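Probable porin (Pseudomonas aeruginosa, PDB 4FT6) probably acts as a substrate channel of the OprD (Occ) porin family, letting small solutes diffuse across the outer membrane. Local coordinates at residues A[14-18]-A[389-393]; A[122-127]-A[282-288]. All blocks are in the same frame, centred on the assembly; numbering follows the deposited sequence.

Interaction 1 of 2, residues A[14-18]-A[389-393]; sequences SVSLG and YSLPL
Val-15 swings its CG1 anti to the backbone N (chi1 -171°), and Leu-393 sets its CG anti to its own carbonyl carbon (chi1 -80°); the two side chains thereby lean obliquely together, with CG1 of Val-15 3.6 Å from CD2 of Leu-393. They meet at the closing seam of a porin beta barrel, where the first strand, 14-28, pairs antiparallel with the last, 380-392, and turns an open succession of strands into a cylinder. Backbone bonds do most of the joining. Leu-17 and Leu-391 form a hydrogen-bonded pair: Leu-17 N reaches Leu-391 O at 2.6 Å, and Leu-391 N returns to Leu-17 O at 2.8 Å along an almost straight N-H...O line (174°). The non-hydrogen-bonded pairs Ser-16 with Pro-392 and Gly-18 with Ser-390 flank it. Proline lacks an amide hydrogen, yet at this position none is needed toward strand 14-28.

The side chains sort by face. Leu-17 and Leu-391 stand on the lipid-facing side, their CB atoms 4.1 Å apart, with a bound decyl maltoside near Leu-17; Ser-16, Ser-390 and Pro-392 occupy the other side, directed to the lumen. Leucines toward lipid and serines toward the lumen are what a membrane-spanning barrel strand is expected to have. On its far edge segment 14-18 is bonded to strand 37-50, Ser-16 to Gln-48 and Gly-18 to Leu-46, which continues the wall. The pairing runs on to the last modelled residue: Leu-393 gives its N-H to Val-15 O at 2.7 Å, while its CD2 also rests 4.0 Å from CB of Leu-17.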
loop_
_atom_site.group_PDB
_atom_site.type_symbol
_atom_site.label_atom_id
_atom_site.label_comp_id
_atom_site.label_asym_id
_atom_site.label_seq_id
_atom_site.Cartn_x
_atom_site.Cartn_y
_atom_site.Cartn_z
ATOM N N SER A 14 2.355 -20.974 12.502
ATOM C CA SER A 14 2.657 -19.818 13.328
ATOM C C SER A 14 1.397 -19.032 13.686
ATOM O O SER A 14 0.421 -19.013 12.931
ATOM C CB SER A 14 3.666 -18.905 12.636
ATOM O OG SER A 14 3.140 -18.376 11.432
ATOM N N VAL A 15 1.429 -18.397 14.854
ATOM C CA VAL A 15 0.398 -17.448 15.252
ATOM C C VAL A 15 1.083 -16.186 15.768
ATOM O O VAL A 15 1.956 -16.250 16.642
ATOM C CB VAL A 15 -0.513 -18.014 16.360
ATOM C CG1 VAL A 15 -1.703 -17.090 16.587
ATOM C CG2 VAL A 15 -0.990 -19.405 15.991
ATOM N N SER A 16 0.700 -15.041 15.215
ATOM C CA SER A 16 1.207 -13.768 15.702
ATOM C C SER A 16 0.054 -12.811 15.997
ATOM O O SER A 16 -1.020 -12.891 15.376
ATOM C CB SER A 16 2.162 -13.152 14.693
ATOM O OG SER A 16 1.483 -12.860 13.488
ATOM N N LEU A 17 0.281 -11.932 16.971
ATOM C CA LEU A 17 -0.665 -10.889 17.323
ATOM C C LEU A 17 0.011 -9.544 17.120
ATOM O O LEU A 17 0.904 -9.159 17.887
ATOM C CB LEU A 17 -1.106 -11.024 18.778
ATOM C CG LEU A 17 -1.962 -9.851 19.264
ATOM C CD1 LEU A 17 -3.238 -9.740 18.431
ATOM C CD2 LEU A 17 -2.283 -9.971 20.744
ATOM N N GLY A 18 -0.406 -8.830 16.081
ATOM C CA GLY A 18 0.171 -7.528 15.799
ATOM C C GLY A 18 -0.571 -6.432 16.536
ATOM O O GLY A 18 -1.808 -6.353 16.488
ATOM N N TYR A 389 4.269 -3.385 17.981
ATOM C CA TYR A 389 4.832 -4.551 18.618
ATOM C C TYR A 389 4.174 -5.780 18.014
ATOM O O TYR A 389 3.023 -5.729 17.584
ATOM C CB TYR A 389 4.586 -4.507 20.121
ATOM C CG TYR A 389 5.279 -5.610 20.868
ATOM C CD1 TYR A 389 6.642 -5.565 21.090
ATOM C CD2 TYR A 389 4.571 -6.696 21.361
ATOM C CE1 TYR A 389 7.288 -6.572 21.783
ATOM C CE2 TYR A 389 5.207 -7.708 22.055
ATOM C CZ TYR A 389 6.563 -7.640 22.265
ATOM O OH TYR A 389 7.210 -8.636 22.958
ATOM N N SER A 390 4.905 -6.883 17.968
ATOM C CA SER A 390 4.359 -8.095 17.395
ATOM C C SER A 390 4.552 -9.235 18.383
ATOM O O SER A 390 5.679 -9.564 18.751
ATOM C CB SER A 390 5.033 -8.400 16.061
ATOM O OG SER A 390 4.243 -9.291 15.300
ATOM N N LEU A 391 3.447 -9.821 18.827
ATOM C CA LEU A 391 3.494 -10.896 19.809
ATOM C C LEU A 391 3.277 -12.249 19.131
ATOM O O LEU A 391 2.210 -12.500 18.566
ATOM C CB LEU A 391 2.415 -10.685 20.871
ATOM C CG LEU A 391 2.763 -11.047 22.312
ATOM C CD1 LEU A 391 1.500 -11.086 23.155
ATOM C CD2 LEU A 391 3.504 -12.370 22.401
ATOM N N PRO A 392 4.298 -13.121 19.175
ATOM C CA PRO A 392 4.171 -14.524 18.738
ATOM C C PRO A 392 3.421 -15.388 19.761
ATOM O O PRO A 392 3.609 -15.181 20.955
ATOM C CB PRO A 392 5.627 -14.991 18.635
ATOM C CG PRO A 392 6.406 -14.049 19.533
ATOM C CD PRO A 392 5.698 -12.731 19.431
ATOM N N LEU A 393 2.598 -16.335 19.308
ATOM C CA LEU A 393 1.820 -17.178 20.226
ATOM C C LEU A 393 2.224 -18.663 20.216
ATOM O O LEU A 393 2.596 -19.229 19.182
ATOM C CB LEU A 393 0.305 -17.024 19.974
ATOM C CG LEU A 393 -0.453 -15.807 20.535
ATOM C CD1 LEU A 393 0.446 -14.919 21.372
ATOM C CD2 LEU A 393 -1.113 -14.997 19.431
#

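Interaction 2 of 2, residues A[122-127]-A[282-288]; sequences PILLRN and IAGTSTP
Leu-125 O is gripped by two donors from segment 282-288, part of the loop between strands 264-274 and 304-313. Ser-286 N lies 2.8 Å from Leu-125 O, nearly along the C=O axis, whereas Thr-285 OG1, 2.6 Å from Leu-125 O, donates from above the carbonyl plane. A type II beta turn from Ile-282 to Thr-285, with positive phi at Gly-284, ends on the hydroxyl donor, and Ser-286 follows it. A water adds a bridge, giving a hydrogen to Ile-123 O and accepting a weak bond from Ile-282 N.

One apolar pair lies beside these bonds: Leu-124, its CG anti to the backbone N (chi1 -177°), brings CD1 to within 3.5 Å of Ile-282 CD1. Van der Waals contacts set CD1 of Leu-125 3.8 Å from CB of Ser-286, Pro-288 CD against the carbonyl oxygen of Pro-122, and Asn-127 CB against Gly-284 O; Asn-127 OD1 is held elsewhere, by Gly-129 N and Arg-162 NH1.

Two lumenal segments thus meet inside the barrel, consistent with the inward-folded loops that narrow OprD-family channels. Strand 117-121 pairs with 124-125, while Phe-183 of strand 183-192 packs on Leu-124 and Ile-282, and Tyr-210 of strand 210-223 on Ile-282, tying the pair to the wall.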
loop_
_atom_site.group_PDB
_atom_site.type_symbol
_atom_site.label_atom_id
_atom_site.label_comp_id
_atom_site.label_asym_id
_atom_site.label_seq_id
_atom_site.Cartn_x
_atom_site.Cartn_y
_atom_site.Cartn_z
ATOM N N PRO A 122 1.670 -5.366 -7.917
ATOM C CA PRO A 122 1.935 -4.067 -8.553
ATOM C C PRO A 122 0.650 -3.520 -9.148
ATOM O O PRO A 122 0.464 -2.311 -9.315
ATOM C CB PRO A 122 2.929 -4.422 -9.687
ATOM C CG PRO A 122 3.443 -5.817 -9.365
ATOM C CD PRO A 122 2.285 -6.476 -8.675
ATOM N N ILE A 123 -0.236 -4.454 -9.456
ATOM C CA ILE A 123 -1.505 -4.187 -10.094
ATOM C C ILE A 123 -2.632 -4.122 -9.039
ATOM O O ILE A 123 -3.774 -3.746 -9.326
ATOM C CB ILE A 123 -1.762 -5.286 -11.170
ATOM C CG1 ILE A 123 -2.334 -4.650 -12.419
ATOM C CG2 ILE A 123 -2.576 -6.510 -10.636
ATOM C CD1 ILE A 123 -1.369 -3.691 -13.024
ATOM N N LEU A 124 -2.300 -4.487 -7.807
ATOM C CA LEU A 124 -3.297 -4.547 -6.740
ATOM C C LEU A 124 -2.553 -4.624 -5.420
ATOM O O LEU A 124 -2.246 -5.720 -4.924
ATOM C CB LEU A 124 -4.242 -5.759 -6.887
ATOM C CG LEU A 124 -5.357 -5.833 -5.828
ATOM C CD1 LEU A 124 -6.437 -4.805 -6.108
ATOM C CD2 LEU A 124 -5.975 -7.214 -5.731
ATOM N N LEU A 125 -2.247 -3.454 -4.873
ATOM C CA LEU A 125 -1.420 -3.335 -3.681
ATOM C C LEU A 125 -2.321 -3.035 -2.488
ATOM O O LEU A 125 -2.876 -1.921 -2.414
ATOM C CB LEU A 125 -0.449 -2.171 -3.867
ATOM C CG LEU A 125 1.013 -2.377 -3.485
ATOM C CD1 LEU A 125 1.713 -1.032 -3.211
ATOM C CD2 LEU A 125 1.092 -3.302 -2.294
ATOM N N ARG A 126 -2.471 -3.981 -1.551
ATOM C CA ARG A 126 -3.375 -3.740 -0.413
ATOM C C ARG A 126 -2.906 -2.564 0.463
ATOM O O ARG A 126 -1.726 -2.457 0.792
ATOM C CB ARG A 126 -3.645 -5.021 0.415
ATOM C CG ARG A 126 -2.490 -5.579 1.262
ATOM C CD ARG A 126 -2.424 -4.951 2.645
ATOM N NE ARG A 126 -1.054 -4.508 2.889
ATOM C CZ ARG A 126 -0.215 -5.122 3.709
ATOM N NH1 ARG A 126 -0.618 -6.181 4.397
ATOM N NH2 ARG A 126 1.014 -4.667 3.852
ATOM N N ASN A 127 -3.826 -1.681 0.831
ATOM C CA ASN A 127 -3.465 -0.553 1.680
ATOM C C ASN A 127 -3.186 -0.932 3.138
ATOM O O ASN A 127 -3.949 -1.683 3.739
ATOM C CB ASN A 127 -4.583 0.486 1.668
ATOM C CG ASN A 127 -4.171 1.786 2.333
ATOM O OD1 ASN A 127 -4.191 1.914 3.567
ATOM N ND2 ASN A 127 -3.788 2.757 1.518
ATOM N N ILE A 282 -7.643 0.379 -7.915
ATOM C CA ILE A 282 -8.801 -0.082 -7.169
ATOM C C ILE A 282 -9.026 0.744 -5.898
ATOM O O ILE A 282 -8.071 1.179 -5.236
ATOM C CB ILE A 282 -8.768 -1.612 -6.992
ATOM C CG1 ILE A 282 -9.193 -2.230 -8.320
ATOM C CG2 ILE A 282 -9.703 -2.083 -5.899
ATOM C CD1 ILE A 282 -8.726 -3.588 -8.461
ATOM N N ALA A 283 -10.291 1.029 -5.608
ATOM C CA ALA A 283 -10.652 1.926 -4.503
ATOM C C ALA A 283 -9.921 1.568 -3.206
ATOM O O ALA A 283 -9.993 0.426 -2.748
ATOM C CB ALA A 283 -12.165 1.907 -4.272
ATOM N N GLY A 284 -9.216 2.539 -2.625
ATOM C CA GLY A 284 -8.630 2.372 -1.302
ATOM C C GLY A 284 -7.272 1.703 -1.336
ATOM O O GLY A 284 -6.593 1.559 -0.315
ATOM N N THR A 285 -6.863 1.294 -2.524
ATOM C CA THR A 285 -5.652 0.508 -2.674
ATOM C C THR A 285 -4.438 1.431 -2.751
ATOM O O THR A 285 -4.581 2.641 -2.981
ATOM C CB THR A 285 -5.757 -0.352 -3.948
ATOM O OG1 THR A 285 -5.037 -1.576 -3.786
ATOM C CG2 THR A 285 -5.262 0.406 -5.164
ATOM N N SER A 286 -3.246 0.877 -2.557
ATOM C CA SER A 286 -2.018 1.651 -2.724
ATOM C C SER A 286 -1.473 1.405 -4.134
ATOM O O SER A 286 -2.044 0.614 -4.880
ATOM C CB SER A 286 -0.984 1.231 -1.678
ATOM O OG SER A 286 -0.622 2.321 -0.854
ATOM N N THR A 287 -0.382 2.082 -4.500
ATOM C CA THR A 287 0.266 1.866 -5.795
ATOM C C THR A 287 1.770 1.827 -5.638
ATOM O O THR A 287 2.300 2.320 -4.651
ATOM C CB THR A 287 -0.091 2.951 -6.828
ATOM O OG1 THR A 287 0.434 4.217 -6.403
ATOM C CG2 THR A 287 -1.609 3.031 -7.027
ATOM N N PRO A 288 2.470 1.236 -6.614
ATOM C CA PRO A 288 3.934 1.275 -6.491
ATOM C C PRO A 288 4.540 2.534 -7.108
ATOM O O PRO A 288 5.767 2.565 -7.268
ATOM C CB PRO A 288 4.382 0.066 -7.305
ATOM C CG PRO A 288 3.286 -0.051 -8.400
ATOM C CD PRO A 288 2.001 0.307 -7.666
HETATM O O HOH W 1 -4.914 -1.519 -8.319
#

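Wall and lumen of one porin are each represented here. Interaction 1 is a surface contact, its centre about 21 Å from the centre of the chain, and repeats the backbone ladder of its neighbours; interaction 2 is partly buried, its centre about 6 Å from that of the chain, and centres on one carbonyl taken by two donors, with a small apolar contact and a weakly bound water bridge beside it. They hold different elements: the first and last barrel strands in one, a short strand and a long loop in the other. The two do not touch, their nearest atoms being about 11 Å apart; both use backbone bonds, but only interaction 2 adds a side-chain hydroxyl donor.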